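Long-range contact in putative ring-cleaving dioxygenase MhqO (Bacillus subtilis subsp. subtilis, PDB 3OAJ), which is a putative iron-dependent extradiol ring-cleaving dioxygenase that may contribute to the degradation of aromatic compounds: residues V39-F51 / G59-R71. Sequence-based numbering, arbitrary orientation.
Sequences VNFDDPGTYHLYF and GTIITFFPWAGAR
Leu49 and Phe51 pair with Phe64 and Ile62 through four backbone hydrogen bonds, two to each pair, joining strands 47-51 and 61-66 into an antiparallel hairpin with axes 4.7 Å apart. Beyond the last pair Pro66 has no N-H to give to Tyr47 O, which stays buried without a partner; a water accepts from Tyr47 N. On the face carrying Tyr50 and Thr63, the imidazole of His48 is bonded at its edge and packed on both faces. Its NE2 shares a straight 2.7 Å hydrogen bond (161°) with Thr63 OG1, lying in the ring plane, and Thr63 OG1 also bonds Thr13 OG1 on strand 9-16. CG anti to the backbone N (chi1 -168°) carries the ring across to Thr63. Phe65 CE1 sits 3.4 Å above the centre of the imidazole, the two rings oblique, while Tyr50 CE1 lies over the opposite face. These strands belong to the first of two vicinal oxygen chelate (VOC) modules; their sheet also carries His11, His218 and Glu266, which hold a zinc ion here, and Ile61 packs against His11. The amide of Asn40 lies over one face of Phe65, planes 15° apart, with ND2 3.6 Å above the ring and toward its rim. On the opposite side of the sheet, with Leu49, Phe51 CD2 meets Phe64 CE2 at 3.6 Å, rim to rim, beside Asn22 of helix 19-29. Farther along, Thr46 CG2 touches the indole edge of Trp67 at CE3, 3.5 Å away.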
loop_
_atom_site.group_PDB
_atom_site.type_symbol
_atom_site.label_atom_id
_atom_site.label_comp_id
_atom_site.label_asym_id
_atom_site.label_seq_id
_atom_site.Cartn_x
_atom_site.Cartn_y
_atom_site.Cartn_z
ATOM N N VAL A 39 16.619 1.853 -2.187
ATOM C CA VAL A 39 16.876 2.202 -0.798
ATOM C C VAL A 39 15.970 3.356 -0.370
ATOM O O VAL A 39 15.410 4.060 -1.216
ATOM C CB VAL A 39 18.369 2.559 -0.554
ATOM C CG1 VAL A 39 19.275 1.354 -0.828
ATOM C CG2 VAL A 39 18.808 3.766 -1.387
ATOM N N ASN A 40 15.825 3.535 0.941
ATOM C CA ASN A 40 15.101 4.679 1.487
ATOM C C ASN A 40 15.845 5.962 1.130
ATOM O O ASN A 40 17.048 6.076 1.363
ATOM C CB ASN A 40 14.984 4.532 3.012
ATOM C CG ASN A 40 14.073 5.579 3.650
ATOM O OD1 ASN A 40 13.790 6.629 3.065
ATOM N ND2 ASN A 40 13.612 5.289 4.864
ATOM N N PHE A 41 15.129 6.923 0.553
ATOM C CA PHE A 41 15.723 8.212 0.221
ATOM C C PHE A 41 16.361 8.891 1.418
ATOM O O PHE A 41 17.396 9.537 1.277
ATOM C CB PHE A 41 14.682 9.147 -0.383
ATOM C CG PHE A 41 14.629 9.097 -1.866
ATOM C CD1 PHE A 41 13.845 8.151 -2.512
ATOM C CD2 PHE A 41 15.376 9.989 -2.626
ATOM C CE1 PHE A 41 13.790 8.104 -3.896
ATOM C CE2 PHE A 41 15.332 9.944 -4.010
ATOM C CZ PHE A 41 14.540 8.993 -4.648
ATOM N N ASP A 42 15.729 8.746 2.581
ATOM C CA ASP A 42 16.212 9.341 3.831
ATOM C C ASP A 42 17.349 8.543 4.464
ATOM O O ASP A 42 18.307 9.122 4.985
ATOM C CB ASP A 42 15.063 9.488 4.836
ATOM C CG ASP A 42 13.993 10.459 4.363
ATOM O OD1 ASP A 42 12.836 10.325 4.817
ATOM O OD2 ASP A 42 14.304 11.354 3.542
ATOM N N ASP A 43 17.232 7.215 4.428
ATOM C CA ASP A 43 18.253 6.329 4.978
ATOM C C ASP A 43 18.732 5.333 3.921
ATOM O O ASP A 43 18.109 4.288 3.716
ATOM C CB ASP A 43 17.742 5.606 6.232
ATOM C CG ASP A 43 18.800 4.714 6.872
ATOM O OD1 ASP A 43 18.419 3.789 7.616
ATOM O OD2 ASP A 43 20.011 4.929 6.632
ATOM N N PRO A 44 19.849 5.661 3.248
ATOM C CA PRO A 44 20.478 4.871 2.178
ATOM C C PRO A 44 20.899 3.455 2.577
ATOM O O PRO A 44 21.139 2.623 1.704
ATOM C CB PRO A 44 21.726 5.691 1.831
ATOM C CG PRO A 44 21.406 7.068 2.265
ATOM C CD PRO A 44 20.552 6.938 3.471
ATOM N N GLY A 45 21.004 3.191 3.877
ATOM C CA GLY A 45 21.393 1.868 4.374
ATOM C C GLY A 45 20.217 0.952 4.660
ATOM O O GLY A 45 20.372 -0.099 5.286
ATOM N N THR A 46 19.035 1.348 4.201
ATOM C CA THR A 46 17.826 0.575 4.418
ATOM C C THR A 46 17.146 0.389 3.075
ATOM O O THR A 46 17.023 1.345 2.309
ATOM C CB THR A 46 16.854 1.302 5.383
ATOM O OG1 THR A 46 17.478 1.454 6.664
ATOM C CG2 THR A 46 15.543 0.516 5.552
ATOM N N TYR A 47 16.702 -0.834 2.803
ATOM C CA TYR A 47 15.945 -1.137 1.593
ATOM C C TYR A 47 14.640 -0.367 1.548
ATOM O O TYR A 47 14.026 -0.086 2.571
ATOM C CB TYR A 47 15.549 -2.608 1.557
ATOM C CG TYR A 47 16.598 -3.586 1.089
ATOM C CD1 TYR A 47 17.075 -3.564 -0.225
ATOM C CD2 TYR A 47 17.062 -4.586 1.945
ATOM C CE1 TYR A 47 18.019 -4.500 -0.661
ATOM C CE2 TYR A 47 18.004 -5.519 1.526
ATOM C CZ TYR A 47 18.468 -5.479 0.221
ATOM O OH TYR A 47 19.402 -6.393 -0.208
ATOM N N HIS A 48 14.204 -0.095 0.331
ATOM C CA HIS A 48 12.825 0.229 0.071
ATOM C C HIS A 48 12.400 -0.718 -1.031
ATOM O O HIS A 48 12.919 -0.628 -2.141
ATOM C CB HIS A 48 12.674 1.684 -0.386
ATOM C CG HIS A 48 11.254 2.169 -0.396
ATOM N ND1 HIS A 48 10.890 3.398 -0.905
ATOM C CD2 HIS A 48 10.105 1.575 0.011
ATOM C CE1 HIS A 48 9.580 3.552 -0.777
ATOM N NE2 HIS A 48 9.083 2.464 -0.221
ATOM N N LEU A 49 11.467 -1.619 -0.711
ATOM C CA LEU A 49 10.994 -2.637 -1.654
ATOM C C LEU A 49 9.577 -2.301 -2.091
ATOM O O LEU A 49 8.727 -1.950 -1.271
ATOM C CB LEU A 49 11.008 -4.033 -1.015
ATOM C CG LEU A 49 12.329 -4.496 -0.392
ATOM C CD1 LEU A 49 12.135 -5.921 0.129
ATOM C CD2 LEU A 49 13.479 -4.422 -1.399
ATOM N N TYR A 50 9.321 -2.439 -3.388
ATOM C CA TYR A 50 7.990 -2.205 -3.954
ATOM C C TYR A 50 7.490 -3.490 -4.601
ATOM O O TYR A 50 8.165 -4.080 -5.463
ATOM C CB TYR A 50 8.046 -1.125 -5.030
ATOM C CG TYR A 50 8.405 0.283 -4.607
ATOM C CD1 TYR A 50 9.735 0.696 -4.517
ATOM C CD2 TYR A 50 7.411 1.236 -4.412
ATOM C CE1 TYR A 50 10.069 2.018 -4.202
ATOM C CE2 TYR A 50 7.723 2.556 -4.089
ATOM C CZ TYR A 50 9.055 2.937 -3.975
ATOM O OH TYR A 50 9.361 4.246 -3.683
ATOM N N PHE A 51 6.313 -3.926 -4.163
ATOM C CA PHE A 51 5.634 -5.090 -4.742
ATOM C C PHE A 51 4.340 -4.630 -5.396
ATOM O O PHE A 51 3.711 -3.659 -4.952
ATOM C CB PHE A 51 5.280 -6.124 -3.659
ATOM C CG PHE A 51 6.478 -6.752 -2.978
ATOM C CD1 PHE A 51 6.981 -7.976 -3.411
ATOM C CD2 PHE A 51 7.086 -6.136 -1.878
ATOM C CE1 PHE A 51 8.070 -8.567 -2.781
ATOM C CE2 PHE A 51 8.197 -6.720 -1.246
ATOM C CZ PHE A 51 8.679 -7.938 -1.694
ATOM N N GLY A 59 -2.290 1.637 -7.559
ATOM C CA GLY A 59 -3.419 0.940 -6.963
ATOM C C GLY A 59 -3.150 -0.517 -6.647
ATOM O O GLY A 59 -4.012 -1.182 -6.074
ATOM N N THR A 60 -1.944 -0.989 -6.982
ATOM C CA THR A 60 -1.514 -2.361 -6.671
ATOM C C THR A 60 -0.254 -2.420 -5.817
ATOM O O THR A 60 0.170 -3.504 -5.431
ATOM C CB THR A 60 -1.213 -3.188 -7.944
ATOM O OG1 THR A 60 0.078 -2.839 -8.467
ATOM C CG2 THR A 60 -2.292 -3.043 -9.058
ATOM N N ILE A 61 0.321 -1.252 -5.515
ATOM C CA ILE A 61 1.689 -1.131 -5.011
ATOM C C ILE A 61 1.761 -1.084 -3.488
ATOM O O ILE A 61 1.301 -0.135 -2.865
ATOM C CB ILE A 61 2.365 0.151 -5.552
ATOM C CG1 ILE A 61 2.283 0.227 -7.087
ATOM C CG2 ILE A 61 3.819 0.264 -5.051
ATOM C CD1 ILE A 61 2.498 1.643 -7.624
ATOM N N ILE A 62 2.320 -2.136 -2.909
ATOM C CA ILE A 62 2.609 -2.169 -1.476
ATOM C C ILE A 62 4.115 -2.049 -1.323
ATOM O O ILE A 62 4.885 -2.739 -1.986
ATOM C CB ILE A 62 1.991 -3.447 -0.791
ATOM C CG1 ILE A 62 2.172 -3.397 0.741
ATOM C CG2 ILE A 62 2.527 -4.746 -1.414
ATOM C CD1 ILE A 62 1.343 -2.328 1.457
ATOM N N THR A 63 4.532 -1.148 -0.441
ATOM C CA THR A 63 5.945 -0.818 -0.304
ATOM C C THR A 63 6.407 -0.958 1.139
ATOM O O THR A 63 5.626 -0.764 2.074
ATOM C CB THR A 63 6.296 0.611 -0.852
ATOM O OG1 THR A 63 6.573 1.503 0.231
ATOM C CG2 THR A 63 5.204 1.193 -1.718
ATOM N N PHE A 64 7.690 -1.295 1.302
ATOM C CA PHE A 64 8.207 -1.658 2.625
ATOM C C PHE A 64 9.572 -1.080 2.903
ATOM O O PHE A 64 10.438 -1.047 2.021
ATOM C CB PHE A 64 8.323 -3.185 2.725
ATOM C CG PHE A 64 7.025 -3.890 2.574
ATOM C CD1 PHE A 64 6.086 -3.893 3.614
ATOM C CD2 PHE A 64 6.710 -4.514 1.355
ATOM C CE1 PHE A 64 4.859 -4.544 3.451
ATOM C CE2 PHE A 64 5.502 -5.170 1.182
ATOM C CZ PHE A 64 4.569 -5.179 2.238
ATOM N N PHE A 65 9.748 -0.638 4.143
ATOM C CA PHE A 65 11.072 -0.400 4.709
ATOM C C PHE A 65 11.386 -1.583 5.642
ATOM O O PHE A 65 10.933 -1.597 6.791
ATOM C CB PHE A 65 11.096 0.930 5.468
ATOM C CG PHE A 65 10.780 2.124 4.612
ATOM C CD1 PHE A 65 11.543 2.423 3.484
ATOM C CD2 PHE A 65 9.730 2.973 4.952
ATOM C CE1 PHE A 65 11.233 3.544 2.685
ATOM C CE2 PHE A 65 9.432 4.088 4.180
ATOM C CZ PHE A 65 10.175 4.374 3.053
ATOM N N PRO A 66 12.108 -2.599 5.134
ATOM C CA PRO A 66 12.383 -3.754 5.976
ATOM C C PRO A 66 13.618 -3.529 6.844
ATOM O O PRO A 66 14.746 -3.487 6.336
ATOM C CB PRO A 66 12.607 -4.895 4.967
ATOM C CG PRO A 66 12.867 -4.251 3.654
ATOM C CD PRO A 66 12.541 -2.800 3.738
ATOM N N TRP A 67 13.419 -3.365 8.142
ATOM C CA TRP A 67 14.577 -3.390 9.030
ATOM C C TRP A 67 14.496 -4.453 10.127
ATOM O O TRP A 67 13.713 -4.345 11.074
ATOM C CB TRP A 67 14.988 -1.999 9.535
ATOM C CG TRP A 67 13.916 -1.100 10.101
ATOM C CD1 TRP A 67 13.092 -1.359 11.165
ATOM C CD2 TRP A 67 13.616 0.241 9.682
ATOM N NE1 TRP A 67 12.282 -0.273 11.414
ATOM C CE2 TRP A 67 12.584 0.722 10.520
ATOM C CE3 TRP A 67 14.113 1.078 8.673
ATOM C CZ2 TRP A 67 12.034 2.007 10.374
ATOM C CZ3 TRP A 67 13.562 2.357 8.525
ATOM C CH2 TRP A 67 12.532 2.804 9.375
ATOM N N ALA A 68 15.316 -5.490 9.953
ATOM C CA ALA A 68 15.340 -6.659 10.826
ATOM C C ALA A 68 15.673 -6.273 12.261
ATOM O O ALA A 68 16.505 -5.392 12.502
ATOM C CB ALA A 68 16.338 -7.691 10.300
ATOM N N GLY A 69 15.013 -6.936 13.208
ATOM C CA GLY A 69 15.176 -6.630 14.629
ATOM C C GLY A 69 13.888 -6.148 15.275
ATOM O O GLY A 69 13.799 -6.057 16.504
ATOM N N ALA A 70 12.903 -5.828 14.433
ATOM C CA ALA A 70 11.550 -5.438 14.853
ATOM C C ALA A 70 11.491 -4.429 16.007
ATOM O O ALA A 70 11.229 -4.794 17.158
ATOM C CB ALA A 70 10.701 -6.685 15.167
ATOM N N ARG A 71 11.743 -3.161 15.688
ATOM C CA ARG A 71 11.512 -2.063 16.626
ATOM C C ARG A 71 10.010 -1.794 16.585
ATOM O O ARG A 71 9.552 -0.830 15.967
ATOM C CB ARG A 71 12.308 -0.821 16.214
ATOM C CG ARG A 71 13.226 -1.052 15.026
ATOM C CD ARG A 71 14.668 -0.680 15.332
ATOM N NE ARG A 71 15.574 -1.165 14.288
ATOM C CZ ARG A 71 15.999 -2.423 14.175
ATOM N NH1 ARG A 71 15.609 -3.349 15.043
ATOM N NH2 ARG A 71 16.818 -2.757 13.187
HETATM O O HOH W 1 16.744 -2.937 4.865
#